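Local atomic coordinates of ankyrin-repeat protein B (Legionella pneumophila, PDB entry 5K34), a protein that hijacks the host ubiquitin-proteasome system as an F-box effector, its ankyrin domain, the part given here, probably serving to bind partner proteins. Residues Thr37-Asn40 and Arg46-Leu49; Leu50-Gly55 and Gln59-Leu64; Ser84-Gln89 and Arg108-Glu113. All blocks are in the same frame, centred on the assembly; numbering follows the deposited sequence.

Contact 1. Residues Thr37-Asn40 and Arg46-Leu49; sequences TQTN and RTPL
Thr39 and Arg46 join the two chain pieces through one short hydrogen bond: the hydroxyl OG1 of Thr39 donates to the backbone O of Arg46 at 2.7 Å. The hydroxyl comes in off the line of the C=O, at a C=O...OG1 angle of 139°, and is tilted 21° from the carbonyl plane. With OG1 opposite the backbone N of Thr39 (chi1 -177°), the hydroxyl reaches the carbonyl and the methyl is left to face Thr47.

Apolar contact sits beside this bond. Thr39 CG2 meets Thr47 CG2 at 4.1 Å, the two side chains crossing at about a right angle.

Capping is the task of the other branch of Thr47. Its first torsion turns OG1 toward the start of helix 48-54, where it accepts a weak bond from Leu49 N at 3.2 Å and another weak one from Leu50 N. Thr47-Pro48-Leu49 is the Thr-Pro-Leu signature that opens a helix in ankyrin repeats, with the threonine as N-cap.

Charged partners lie elsewhere: the Arg46 guanidinium makes salt bridges with Asp76 and Glu54, and Thr37 OG1 bonds to Asp35. The neutral hydroxyl-to-backbone bond thus ties loop 37-40 to the chain just ahead of the N-cap and gives Arg46 O a partner, while Thr47 can turn its oxygen to the helix start and its methyl to the loop.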
# COMPACT_ATOMS: atom_id res chain seq x y z
N THR A 37 -2.88 4.96 -7.24
CA THR A 37 -2.90 3.62 -7.84
C THR A 37 -1.99 3.53 -9.07
O THR A 37 -1.76 2.40 -9.57
CB THR A 37 -4.34 3.19 -8.28
OG1 THR A 37 -4.72 3.95 -9.45
CG2 THR A 37 -5.35 3.43 -7.18
N GLN A 38 -1.54 4.67 -9.58
CA GLN A 38 -0.76 4.66 -10.81
C GLN A 38 0.70 4.93 -10.49
O GLN A 38 1.04 5.82 -9.70
CB GLN A 38 -1.32 5.70 -11.78
CG GLN A 38 -2.74 5.41 -12.27
CD GLN A 38 -2.97 3.96 -12.74
OE1 GLN A 38 -3.78 3.20 -12.15
NE2 GLN A 38 -2.29 3.58 -13.83
N THR A 39 1.57 4.18 -11.13
CA THR A 39 3.00 4.23 -10.84
C THR A 39 3.78 3.99 -12.13
O THR A 39 3.17 3.88 -13.21
CB THR A 39 3.37 3.25 -9.70
OG1 THR A 39 4.75 3.39 -9.40
CG2 THR A 39 3.04 1.81 -10.08
N ASN A 40 5.10 3.93 -12.05
CA ASN A 40 5.93 3.83 -13.24
C ASN A 40 7.32 3.37 -12.84
O ASN A 40 7.61 3.14 -11.68
CB ASN A 40 5.97 5.18 -13.98
CG ASN A 40 6.50 6.32 -13.12
OD1 ASN A 40 7.31 6.13 -12.21
ND2 ASN A 40 6.03 7.52 -13.40
N ARG A 46 6.20 0.86 -7.53
CA ARG A 46 5.58 0.74 -6.20
C ARG A 46 4.42 1.70 -6.05
O ARG A 46 4.27 2.68 -6.79
CB ARG A 46 6.63 1.04 -5.09
CG ARG A 46 7.97 0.33 -5.28
CD ARG A 46 8.79 0.34 -4.01
NE ARG A 46 8.39 -0.78 -3.15
CZ ARG A 46 8.38 -0.74 -1.83
NH1 ARG A 46 7.98 -1.81 -1.15
NH2 ARG A 46 8.71 0.37 -1.16
N THR A 47 3.56 1.43 -5.05
CA THR A 47 2.48 2.37 -4.70
C THR A 47 2.50 2.59 -3.19
O THR A 47 3.15 1.82 -2.46
CB THR A 47 1.10 1.77 -5.05
OG1 THR A 47 0.85 0.64 -4.21
CG2 THR A 47 0.99 1.40 -6.54
N PRO A 48 1.75 3.57 -2.70
CA PRO A 48 1.64 3.76 -1.26
C PRO A 48 0.91 2.63 -0.58
O PRO A 48 1.00 2.49 0.65
CB PRO A 48 0.90 5.10 -1.10
CG PRO A 48 0.22 5.31 -2.41
CD PRO A 48 1.18 4.71 -3.45
N LEU A 49 0.16 1.79 -1.32
CA LEU A 49 -0.42 0.59 -0.70
C LEU A 49 0.69 -0.36 -0.28
O LEU A 49 0.67 -0.87 0.85
CB LEU A 49 -1.40 -0.07 -1.66
CG LEU A 49 -2.04 -1.38 -1.17
CD1 LEU A 49 -2.78 -1.19 0.17
CD2 LEU A 49 -2.99 -1.94 -2.23

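Contact 2. Residues Leu50-Gly55 and Gln59-Leu64; sequences LAAIEG and QTANYL. With SO4 (sulfate ion), chain C.
Ala52 and Ala61 meet at the heart of an antiparallel helix pair, the helix-turn-helix of the ankyrin fold. The axes of 50-54 and 59-64 approach to 8.3 Å, with 153° between their N-to-C directions. Two side chains of a single carbon each allow this: Ala52 CB rests 3.8 Å from Ala61 N and 4.0 Å from Ala61 CB, so a methyl lies directly against the facing backbone.

Thr60 is split between two tasks by its chi1 of -67°. CG2, opposite its own backbone N, is presented to Ala52 CB at 4.1 Å, while OG1, on the branch beside that N, is hydrogen-bonded to Asn21 OD1. The methyl thus joins the apolar seam and the buried hydroxyl is satisfied from a different quarter.

Ile53 flanks the alanine pair, its CG1 branch grazing Ala61 CB at 4.3 Å. The same side chain also packs on Pro82, Leu85 and Leu86 of helix 82-91, which covers this flank of the pair.

Gln59 starts off away from helix 50-54 and bends at its second torsion. Its amide oxygen is held by Asn21 ND2, which fixes the turn of the group. The nitrogen serves a sulfate, probably from the crystallisation liquor, that Asn21 ND2 also binds: Gln59 NE2 donates to sulfate O4 at 2.9 Å, with an N-H...O angle of 152°.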
# COMPACT_ATOMS: atom_id res chain seq x y z
N LEU A 50 1.70 -0.59 -1.14
CA LEU A 50 2.87 -1.37 -0.75
C LEU A 50 3.61 -0.77 0.38
O LEU A 50 4.07 -1.45 1.31
CB LEU A 50 3.86 -1.56 -1.90
CG LEU A 50 3.63 -2.58 -2.96
CD1 LEU A 50 4.89 -2.67 -3.83
CD2 LEU A 50 3.35 -3.99 -2.33
N ALA A 51 3.80 0.56 0.34
CA ALA A 51 4.50 1.27 1.41
C ALA A 51 3.80 1.06 2.75
O ALA A 51 4.46 0.77 3.76
CB ALA A 51 4.62 2.74 1.09
N ALA A 52 2.47 1.22 2.77
CA ALA A 52 1.73 1.00 3.99
C ALA A 52 1.88 -0.41 4.47
O ALA A 52 2.13 -0.61 5.67
CB ALA A 52 0.25 1.37 3.77
N ILE A 53 1.77 -1.40 3.59
CA ILE A 53 1.94 -2.80 4.01
C ILE A 53 3.31 -3.02 4.65
O ILE A 53 3.42 -3.55 5.76
CB ILE A 53 1.71 -3.74 2.81
CG1 ILE A 53 0.23 -3.73 2.43
CG2 ILE A 53 2.20 -5.17 3.16
CD1 ILE A 53 -0.03 -4.30 1.03
N GLU A 54 4.38 -2.57 3.98
CA GLU A 54 5.71 -2.89 4.53
C GLU A 54 5.97 -2.15 5.82
O GLU A 54 6.77 -2.63 6.65
CB GLU A 54 6.83 -2.62 3.53
CG GLU A 54 7.13 -1.16 3.29
CD GLU A 54 8.12 -0.94 2.15
OE1 GLU A 54 8.71 -1.93 1.64
OE2 GLU A 54 8.25 0.22 1.71
N GLY A 55 5.33 -1.01 6.08
CA GLY A 55 5.46 -0.29 7.34
C GLY A 55 4.54 -0.81 8.42
O GLY A 55 4.53 -0.22 9.51
N GLN A 59 -3.99 0.21 8.98
CA GLN A 59 -5.19 1.08 8.82
C GLN A 59 -5.07 1.97 7.56
O GLN A 59 -6.08 2.07 6.85
CB GLN A 59 -5.45 1.93 10.05
CG GLN A 59 -5.56 1.13 11.36
CD GLN A 59 -4.28 1.14 12.17
OE1 GLN A 59 -3.19 0.87 11.61
NE2 GLN A 59 -4.35 1.46 13.45
N THR A 60 -3.90 2.45 7.26
CA THR A 60 -3.70 3.21 6.05
C THR A 60 -3.86 2.30 4.82
O THR A 60 -4.46 2.69 3.83
CB THR A 60 -2.32 3.89 6.08
OG1 THR A 60 -2.32 4.88 7.11
CG2 THR A 60 -2.01 4.60 4.74
N ALA A 61 -3.33 1.09 4.89
CA ALA A 61 -3.51 0.13 3.78
C ALA A 61 -4.98 -0.16 3.53
O ALA A 61 -5.44 -0.20 2.39
CB ALA A 61 -2.78 -1.17 4.08
N ASN A 62 -5.75 -0.38 4.61
CA ASN A 62 -7.18 -0.60 4.52
C ASN A 62 -7.89 0.58 3.88
O ASN A 62 -8.73 0.42 2.98
CB ASN A 62 -7.80 -0.92 5.87
CG ASN A 62 -7.71 -2.38 6.27
OD1 ASN A 62 -6.90 -2.80 7.15
ND2 ASN A 62 -8.52 -3.20 5.64
N TYR A 63 -7.56 1.80 4.32
CA TYR A 63 -8.18 2.99 3.74
C TYR A 63 -7.90 3.06 2.26
O TYR A 63 -8.81 3.32 1.46
CB TYR A 63 -7.68 4.24 4.48
CG TYR A 63 -8.12 5.49 3.84
CD1 TYR A 63 -7.36 6.09 2.85
CD2 TYR A 63 -9.33 6.12 4.21
CE1 TYR A 63 -7.76 7.29 2.23
CE2 TYR A 63 -9.75 7.30 3.59
CZ TYR A 63 -8.96 7.87 2.62
OH TYR A 63 -9.37 9.06 2.02
N LEU A 64 -6.63 2.89 1.88
CA LEU A 64 -6.26 3.00 0.47
C LEU A 64 -7.01 1.94 -0.37
O LEU A 64 -7.52 2.26 -1.46
CB LEU A 64 -4.73 2.85 0.30
CG LEU A 64 -3.94 4.08 0.81
CD1 LEU A 64 -2.46 3.74 0.86
CD2 LEU A 64 -4.15 5.31 -0.06
S SO4 C . -0.42 2.61 15.01
O1 SO4 C . -0.33 3.40 16.29
O2 SO4 C . 0.41 3.29 13.90
O3 SO4 C . 0.01 1.20 15.23
O4 SO4 C . -1.83 2.39 14.59

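Contact 3. Residues Ser84-Gln89 and Arg108-Glu113; sequences SLLKKQ and RGMQEE
Leu86 and Met110 make the buried, enclosed part of this contact, and Lys87 and Gln111 its exposed, water-bridged rim. In the buried half, Leu86 CD1 lies 3.9 Å from Met110 SD and 4.0 Å from Met110 CE, so one branch tip of the leucine sits against the sulfur-methyl end of the methionine. The two side chains cross at about a right angle. Met110 is stretched out beyond CG (chi2 178°), and that length is needed: even the nearest CA atoms, those of Leu86 and Met110, are 10.4 Å apart, so side chains rather than backbones do the touching. Each is enclosed further, Leu86 by Leu106 and Ile107 of helix 97-112, Met110 by Leu49, Pro72, Pro82 and Ile83.

The contact links helix 82-91 to the last turn of helix 97-112 in the stacked-helix ankyrin domain, and Glu113 marks the point where the chain leaves helical geometry. There Glu113 OE2 makes a salt bridge with Arg66, and OE1 a hydrogen bond with Trp65 NE1.

On the exposed side, Lys87 and Gln111 reach out from opposite directions. Lys87 CE passes 3.7 Å from Gln111 NE2, a methylene against an amide nitrogen, and the kink at the last torsion of the lysine (chi4 -87°) swings NZ round to a water. That water accepts from Lys87 NZ at 2.8 Å and donates to Gln111 OE1 at 2.8 Å, bridging the ammonium and the amide oxygen.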
# COMPACT_ATOMS: atom_id res chain seq x y z
N SER A 84 1.32 -10.52 -2.47
CA SER A 84 2.47 -11.38 -2.19
C SER A 84 3.31 -10.83 -1.05
O SER A 84 3.87 -11.59 -0.27
CB SER A 84 3.30 -11.64 -3.46
OG SER A 84 4.11 -10.51 -3.82
N LEU A 85 3.37 -9.50 -0.89
CA LEU A 85 4.11 -8.91 0.21
C LEU A 85 3.43 -9.23 1.54
O LEU A 85 4.10 -9.58 2.53
CB LEU A 85 4.23 -7.39 -0.00
CG LEU A 85 5.16 -6.67 0.97
CD1 LEU A 85 6.60 -7.19 0.83
CD2 LEU A 85 5.08 -5.18 0.74
N LEU A 86 2.10 -9.14 1.58
CA LEU A 86 1.33 -9.56 2.77
C LEU A 86 1.59 -11.02 3.09
O LEU A 86 1.78 -11.38 4.26
CB LEU A 86 -0.16 -9.28 2.56
CG LEU A 86 -0.57 -7.81 2.68
CD1 LEU A 86 -1.94 -7.64 2.01
CD2 LEU A 86 -0.61 -7.38 4.14
N LYS A 87 1.58 -11.86 2.06
CA LYS A 87 1.83 -13.29 2.27
C LYS A 87 3.22 -13.53 2.83
O LYS A 87 3.38 -14.40 3.69
CB LYS A 87 1.63 -14.06 0.97
CG LYS A 87 0.16 -14.30 0.64
CD LYS A 87 0.06 -15.07 -0.69
CE LYS A 87 -1.37 -15.42 -1.03
NZ LYS A 87 -1.76 -16.72 -0.38
N LYS A 88 4.21 -12.78 2.36
CA LYS A 88 5.55 -12.90 2.96
C LYS A 88 5.61 -12.56 4.48
O LYS A 88 6.26 -13.21 5.30
CB LYS A 88 6.54 -12.04 2.22
CG LYS A 88 6.98 -12.60 0.89
CD LYS A 88 8.12 -11.79 0.27
CE LYS A 88 9.32 -11.77 1.20
NZ LYS A 88 10.58 -11.58 0.40
N GLN A 89 4.88 -11.49 4.84
CA GLN A 89 4.74 -11.07 6.22
C GLN A 89 4.05 -12.17 7.04
O GLN A 89 4.49 -12.49 8.14
CB GLN A 89 3.93 -9.77 6.32
CG GLN A 89 4.68 -8.56 5.77
CD GLN A 89 3.92 -7.27 6.06
OE1 GLN A 89 2.69 -7.28 6.19
NE2 GLN A 89 4.64 -6.17 6.14
N ARG A 108 -7.43 -11.67 2.43
CA ARG A 108 -8.75 -12.16 2.12
C ARG A 108 -9.55 -11.17 1.36
O ARG A 108 -10.19 -11.47 0.33
CB ARG A 108 -9.44 -12.61 3.43
CG ARG A 108 -10.82 -13.21 3.17
CD ARG A 108 -11.65 -13.34 4.43
NE ARG A 108 -11.94 -12.00 4.99
CZ ARG A 108 -12.70 -11.04 4.43
NH1 ARG A 108 -13.38 -11.17 3.27
NH2 ARG A 108 -12.79 -9.86 5.08
N GLY A 109 -9.56 -9.92 1.82
CA GLY A 109 -10.28 -8.91 1.13
C GLY A 109 -9.77 -8.72 -0.30
O GLY A 109 -10.55 -8.63 -1.25
N MET A 110 -8.46 -8.66 -0.48
CA MET A 110 -7.91 -8.45 -1.79
C MET A 110 -8.17 -9.62 -2.73
O MET A 110 -8.47 -9.37 -3.91
CB MET A 110 -6.41 -8.20 -1.71
CG MET A 110 -6.09 -6.83 -1.06
SD MET A 110 -4.30 -6.58 -0.92
CE MET A 110 -4.28 -5.06 0.01
N GLN A 111 -8.07 -10.86 -2.25
CA GLN A 111 -8.27 -12.00 -3.13
C GLN A 111 -9.74 -12.25 -3.43
O GLN A 111 -10.08 -12.73 -4.51
CB GLN A 111 -7.65 -13.24 -2.52
CG GLN A 111 -6.14 -13.21 -2.45
CD GLN A 111 -5.56 -14.56 -2.13
OE1 GLN A 111 -6.00 -15.22 -1.21
NE2 GLN A 111 -4.57 -15.00 -2.91
N GLU A 112 -10.61 -11.97 -2.47
CA GLU A 112 -12.00 -12.49 -2.51
C GLU A 112 -13.06 -11.46 -2.77
O GLU A 112 -14.14 -11.82 -3.26
CB GLU A 112 -12.31 -13.32 -1.26
CG GLU A 112 -11.28 -14.43 -1.08
CD GLU A 112 -11.53 -15.37 0.08
OE1 GLU A 112 -12.70 -15.62 0.45
OE2 GLU A 112 -10.53 -15.96 0.56
N GLU A 113 -12.85 -10.19 -2.43
CA GLU A 113 -13.88 -9.16 -2.65
C GLU A 113 -14.20 -8.95 -4.13
O GLU A 113 -13.41 -9.19 -5.04
CB GLU A 113 -13.46 -7.82 -2.03
CG GLU A 113 -13.62 -7.83 -0.52
CD GLU A 113 -12.97 -6.61 0.17
OE1 GLU A 113 -12.49 -5.65 -0.48
OE2 GLU A 113 -12.97 -6.67 1.43
O HOH W 1 -4.46 -17.22 -0.01

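How the contacts relate
The three contacts follow one another along the chain without interleaving. Contacts 1 and 2 share helix 48-54, contact 1 at its start and contact 2 along the rest of it, and their centres are about 12 Å apart; Leu49 CD1 packs on Ala61 O and Leu64 CD1 on Pro48 O between them. Contact 3 lies about 12 Å from contact 2 and about 17 Å from contact 1, centre to centre, yet Leu49 still reaches Met110. Leu50 packs on Leu85 between contacts 2 and 3, with a probable hydrogen bond from Gln89 NE2 to Ile53 O. Helix 48-54 thus connects the loop 37-40 side of the all-helical ankyrin domain with the helices that end it.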